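Local coordinates for cytochrome c-550-like protein (Thermosynechococcus elongatus, PDB 4LJI) that binds one covalent heme c and probably serves as a low-potential electron carrier, able to replace cytochrome c-550 in part, at residues E115-A118 / A119-R123. Sequence-based numbering, arbitrary orientation.
Sequences ETLA and AFILR. With HEC (heme c), chain C.
Leu117 and Ile121, one turn apart on helix 111-127, jointly present their branches to the heme and illustrate how residues four apart on a helix (i and i+4) line a cofactor pocket. Their side chains meet at the methyl ends, CD1 of Leu117 lying 4.2 Å from CD1 of Ile121. Both then converge on a single heme methyl: Ile121 CD1 comes within 3.5 Å of heme CMB, and Leu117 CD2 stands 3.9 Å from the same carbon while also touching CBB of the heme. In the isoleucine, CG1 runs anti to the carbonyl carbon (chi1 -70°), which lays it alongside the Leu117 carbonyl oxygen, and the extended second torsion (chi2 169°) carries CD1 on to the heme methyl. That oxygen accepts the Ile121 amide at 3.0 Å with a fairly straight N-H...O angle of 165°, so backbone bond and apolar pair hold the same turn.

Phe120 leaves the helix on another face; its ring edge is near Leu117 O, and its ring meets that of Phe43 in helix 33-46. Ala118 and Ala119 have only methyls to offer, and helix 79-87 packs against both. Their backbones continue the alpha-helical pattern, with Leu122 N bonded to Ala118 O at 2.8 Å.

Leu117 also lies near Cys47, a covalent heme attachment. The backbone amides of residues 119 to 122 are met by carbonyls one turn earlier, and the two side chains give this heme methyl an apolar, hydrocarbon lining, probably limiting access of water there.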
# COMPACT_ATOMS: atom_id res chain seq x y z
N GLU A 115 7.84 11.27 -12.00
CA GLU A 115 9.18 11.79 -11.75
C GLU A 115 9.43 12.04 -10.28
O GLU A 115 10.50 11.71 -9.78
CB GLU A 115 9.43 13.09 -12.53
CG GLU A 115 9.75 12.89 -13.98
CD GLU A 115 9.83 14.19 -14.74
OE1 GLU A 115 10.11 14.13 -15.95
OE2 GLU A 115 9.61 15.25 -14.12
N THR A 116 8.47 12.65 -9.59
CA THR A 116 8.70 12.94 -8.18
C THR A 116 8.72 11.66 -7.35
O THR A 116 9.44 11.61 -6.36
CB THR A 116 7.64 13.89 -7.61
OG1 THR A 116 6.38 13.20 -7.55
CG2 THR A 116 7.53 15.17 -8.45
N LEU A 117 7.95 10.64 -7.74
CA LEU A 117 7.97 9.33 -7.05
C LEU A 117 9.32 8.66 -7.31
O LEU A 117 9.95 8.14 -6.38
CB LEU A 117 6.78 8.47 -7.50
CG LEU A 117 6.66 6.99 -7.14
CD1 LEU A 117 6.73 6.84 -5.61
CD2 LEU A 117 5.33 6.44 -7.66
N ALA A 118 9.76 8.64 -8.56
CA ALA A 118 11.10 8.13 -8.85
C ALA A 118 12.15 8.90 -8.05
O ALA A 118 13.06 8.26 -7.48
CB ALA A 118 11.41 8.19 -10.38
N ALA A 119 12.07 10.24 -7.99
CA ALA A 119 13.05 11.01 -7.22
C ALA A 119 13.04 10.61 -5.73
O ALA A 119 14.09 10.46 -5.12
CB ALA A 119 12.80 12.51 -7.36
N PHE A 120 11.86 10.45 -5.16
CA PHE A 120 11.77 10.00 -3.77
C PHE A 120 12.47 8.66 -3.56
O PHE A 120 13.27 8.52 -2.65
CB PHE A 120 10.32 9.94 -3.29
CG PHE A 120 10.18 9.29 -1.98
CD1 PHE A 120 10.48 9.97 -0.81
CD2 PHE A 120 9.78 7.95 -1.90
CE1 PHE A 120 10.35 9.34 0.47
CE2 PHE A 120 9.67 7.31 -0.63
CZ PHE A 120 9.97 8.01 0.54
N ILE A 121 12.19 7.68 -4.43
CA ILE A 121 12.76 6.34 -4.29
C ILE A 121 14.26 6.43 -4.43
O ILE A 121 15.01 5.81 -3.67
CB ILE A 121 12.21 5.37 -5.36
CG1 ILE A 121 10.74 5.05 -5.08
CG2 ILE A 121 13.04 4.06 -5.38
CD1 ILE A 121 10.10 4.33 -6.24
N LEU A 122 14.71 7.23 -5.40
CA LEU A 122 16.13 7.34 -5.71
C LEU A 122 16.91 8.02 -4.58
O LEU A 122 18.02 7.57 -4.21
CB LEU A 122 16.30 8.05 -7.05
CG LEU A 122 17.61 7.92 -7.79
CD1 LEU A 122 18.10 6.49 -7.72
CD2 LEU A 122 17.35 8.34 -9.22
N ARG A 123 16.38 9.11 -4.04
CA ARG A 123 17.01 9.74 -2.88
C ARG A 123 16.99 8.89 -1.63
O ARG A 123 17.95 8.84 -0.88
CB ARG A 123 16.42 11.11 -2.62
CG ARG A 123 17.04 11.87 -1.44
CD ARG A 123 18.53 12.08 -1.60
NE ARG A 123 19.01 13.05 -0.61
CZ ARG A 123 20.25 13.54 -0.58
NH1 ARG A 123 21.13 13.16 -1.50
NH2 ARG A 123 20.58 14.41 0.37
FE HEC C . 7.09 -2.64 -7.16
CHA HEC C . 9.90 -4.32 -8.27
CHB HEC C . 8.63 0.38 -7.76
CHC HEC C . 4.14 -0.92 -6.34
CHD HEC C . 5.72 -5.52 -6.09
NA HEC C . 8.89 -2.06 -7.81
C1A HEC C . 9.88 -2.94 -8.26
C2A HEC C . 11.02 -2.14 -8.69
C3A HEC C . 10.66 -0.84 -8.54
C4A HEC C . 9.35 -0.77 -8.04
CMA HEC C . 11.50 0.36 -8.88
CAA HEC C . 12.37 -2.65 -9.20
CBA HEC C . 13.32 -2.96 -8.02
CGA HEC C . 14.69 -3.45 -8.44
O1A HEC C . 15.04 -3.49 -9.66
O2A HEC C . 15.51 -3.81 -7.55
NB HEC C . 6.49 -0.65 -7.05
C1B HEC C . 7.27 0.39 -7.38
C2B HEC C . 6.55 1.59 -7.20
C3B HEC C . 5.26 1.27 -6.84
C4B HEC C . 5.26 -0.20 -6.72
CMB HEC C . 7.08 2.98 -7.48
CAB HEC C . 4.13 2.19 -6.54
CBB HEC C . 3.70 2.86 -7.67
NC HEC C . 5.26 -3.12 -6.35
C1C HEC C . 4.20 -2.28 -6.13
C2C HEC C . 3.22 -3.02 -5.46
C3C HEC C . 3.64 -4.32 -5.39
C4C HEC C . 4.94 -4.40 -5.96
CMC HEC C . 1.89 -2.46 -4.96
CAC HEC C . 2.89 -5.42 -4.71
CBC HEC C . 1.67 -5.81 -5.15
ND HEC C . 7.70 -4.52 -7.17
C1D HEC C . 6.96 -5.55 -6.74
C2D HEC C . 7.65 -6.80 -7.01
C3D HEC C . 8.82 -6.49 -7.60
C4D HEC C . 8.85 -5.03 -7.68
CMD HEC C . 7.16 -8.19 -6.66
CAD HEC C . 9.87 -7.45 -8.08
CBD HEC C . 9.67 -7.58 -9.61
CGD HEC C . 10.36 -8.58 -10.52
O1D HEC C . 11.58 -8.87 -10.41
O2D HEC C . 9.68 -9.10 -11.43